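Long-range contact in cellulase (Xanthomonas axonopodis pv. citri, PDB 4W7W), which probably hydrolyses beta-1,4-glucan chains of cellulose as a family 5 glycoside hydrolase with a barrel fold: residues D108-A113 with L151-N156. Residues are numbered along the deposited sequence; the frame is centred on the assembly and turned at random.
Sequences DLHNYA and LMNEPN. With BGC (beta-D-glucopyranose), chain C.
Leu109 O is gripped from two segments at once: Asn153 N donates a nearly straight hydrogen bond to it across the contact (2.9 Å), Asn111 N adds a weak one as the chain makes an inverse gamma turn about His110, and the CA-H of Met152 also faces it. Beside the turn, with its CG anti to the backbone N (chi1 -176°), Asn153 lays its amide over one face of the His110 imidazole, the planes only 10° apart, while His110 ND1 donates a hydrogen bond of 2.6 Å to the syn lone pair of Asp108 OD2, close to the plane of the ring. Asn153 ND2 also sits 3.2 Å above the Tyr112 ring plane, toward its rim, the amide steeply inclined to that ring; Asn153 OD1 is bound by Arg67. Further along, Met152 bends so that SD accepts a weak hydrogen bond from Ala113 N (3.3 Å). Asn153, Glu154 and Pro155 form the Asn-Glu-Pro signature of family 5 cellulases, and Glu154 OE1 accepts a hydrogen bond from glucose O4 (2.6 Å). The contact thus joins loops leaving adjacent parallel barrel strands 104-109 and 147-150, with Leu109 and Met152 against helix 127-141 and Pro155 against Trp163 of helix 160-176.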
# COMPACT_ATOMS: atom_id res chain seq x y z
N ASP A 108 3.80 -5.22 0.12
CA ASP A 108 2.98 -4.66 -0.96
C ASP A 108 3.38 -5.30 -2.28
O ASP A 108 4.42 -5.00 -2.83
CB ASP A 108 3.18 -3.14 -1.03
CG ASP A 108 2.84 -2.52 -2.36
OD1 ASP A 108 2.01 -3.07 -3.12
OD2 ASP A 108 3.47 -1.46 -2.63
N LEU A 109 2.53 -6.22 -2.74
CA LEU A 109 2.71 -6.83 -4.06
C LEU A 109 2.34 -5.76 -5.09
O LEU A 109 1.16 -5.49 -5.34
CB LEU A 109 1.82 -8.06 -4.21
CG LEU A 109 2.17 -8.95 -5.41
CD1 LEU A 109 3.46 -9.71 -5.17
CD2 LEU A 109 1.03 -9.92 -5.68
N HIS A 110 3.35 -5.09 -5.63
CA HIS A 110 3.15 -3.79 -6.25
C HIS A 110 2.89 -3.93 -7.74
O HIS A 110 3.71 -3.51 -8.57
CB HIS A 110 4.33 -2.88 -5.95
CG HIS A 110 4.04 -1.42 -6.10
ND1 HIS A 110 3.55 -0.66 -5.05
CD2 HIS A 110 4.20 -0.58 -7.14
CE1 HIS A 110 3.43 0.60 -5.46
NE2 HIS A 110 3.82 0.67 -6.71
N ASN A 111 1.74 -4.53 -8.08
CA ASN A 111 1.58 -5.10 -9.42
C ASN A 111 0.40 -4.65 -10.25
O ASN A 111 0.30 -5.08 -11.39
CB ASN A 111 1.64 -6.64 -9.35
CG ASN A 111 3.04 -7.12 -9.51
OD1 ASN A 111 3.85 -7.01 -8.58
ND2 ASN A 111 3.38 -7.55 -10.71
N TYR A 112 -0.50 -3.80 -9.75
CA TYR A 112 -1.54 -3.22 -10.60
C TYR A 112 -2.44 -4.28 -11.26
O TYR A 112 -2.99 -4.07 -12.34
CB TYR A 112 -0.95 -2.29 -11.67
CG TYR A 112 -0.04 -1.22 -11.12
CD1 TYR A 112 -0.55 -0.02 -10.69
CD2 TYR A 112 1.34 -1.41 -11.00
CE1 TYR A 112 0.27 0.98 -10.18
CE2 TYR A 112 2.17 -0.44 -10.48
CZ TYR A 112 1.63 0.76 -10.08
OH TYR A 112 2.46 1.75 -9.57
N ALA A 113 -2.60 -5.41 -10.57
CA ALA A 113 -3.35 -6.55 -11.06
C ALA A 113 -2.81 -7.11 -12.38
O ALA A 113 -3.56 -7.63 -13.20
CB ALA A 113 -4.84 -6.24 -11.14
N LEU A 151 -2.39 -7.12 -0.43
CA LEU A 151 -2.68 -8.04 -1.53
C LEU A 151 -2.27 -7.58 -2.92
O LEU A 151 -1.79 -8.38 -3.71
CB LEU A 151 -4.16 -8.38 -1.57
CG LEU A 151 -4.74 -9.04 -0.32
CD1 LEU A 151 -6.16 -9.50 -0.62
CD2 LEU A 151 -3.84 -10.19 0.16
N MET A 152 -2.52 -6.31 -3.25
CA MET A 152 -2.22 -5.87 -4.60
C MET A 152 -2.23 -4.37 -4.69
O MET A 152 -3.23 -3.73 -4.34
CB MET A 152 -3.28 -6.38 -5.59
CG MET A 152 -3.02 -6.01 -7.03
SD MET A 152 -1.46 -6.62 -7.71
CE MET A 152 -1.78 -8.38 -7.70
N ASN A 153 -1.16 -3.78 -5.20
CA ASN A 153 -1.15 -2.34 -5.41
C ASN A 153 -2.06 -1.97 -6.57
O ASN A 153 -1.83 -2.41 -7.70
CB ASN A 153 0.23 -1.84 -5.70
CG ASN A 153 0.25 -0.34 -5.81
OD1 ASN A 153 -0.04 0.34 -4.82
ND2 ASN A 153 0.55 0.19 -6.97
N GLU A 154 -3.04 -1.10 -6.31
CA GLU A 154 -3.82 -0.42 -7.37
C GLU A 154 -4.29 -1.32 -8.52
O GLU A 154 -3.97 -1.09 -9.69
CB GLU A 154 -3.07 0.79 -7.90
CG GLU A 154 -2.83 1.81 -6.80
CD GLU A 154 -2.27 3.12 -7.30
OE1 GLU A 154 -2.05 3.26 -8.51
OE2 GLU A 154 -2.04 4.02 -6.44
N PRO A 155 -5.10 -2.34 -8.21
CA PRO A 155 -5.80 -3.01 -9.31
C PRO A 155 -6.54 -1.99 -10.17
O PRO A 155 -7.06 -1.01 -9.67
CB PRO A 155 -6.81 -3.92 -8.60
CG PRO A 155 -6.33 -4.04 -7.19
CD PRO A 155 -5.65 -2.73 -6.90
N ASN A 156 -6.56 -2.23 -11.48
CA ASN A 156 -7.30 -1.41 -12.42
C ASN A 156 -7.47 -2.27 -13.67
O ASN A 156 -6.83 -3.31 -13.79
CB ASN A 156 -6.55 -0.11 -12.72
CG ASN A 156 -5.22 -0.35 -13.39
OD1 ASN A 156 -4.19 -0.65 -12.73
ND2 ASN A 156 -5.22 -0.27 -14.68
C2 BGC C . -1.89 6.41 -12.40
C3 BGC C . -1.04 5.50 -11.52
C4 BGC C . -1.04 5.99 -10.07
C5 BGC C . -2.47 6.21 -9.59
C6 BGC C . -2.51 6.87 -8.22
C1 BGC C . -3.27 6.56 -11.79
O2 BGC C . -2.02 5.88 -13.72
O3 BGC C . 0.29 5.47 -12.01
O4 BGC C . -0.33 5.07 -9.23
O5 BGC C . -3.16 7.10 -10.47
O6 BGC C . -3.86 7.13 -7.82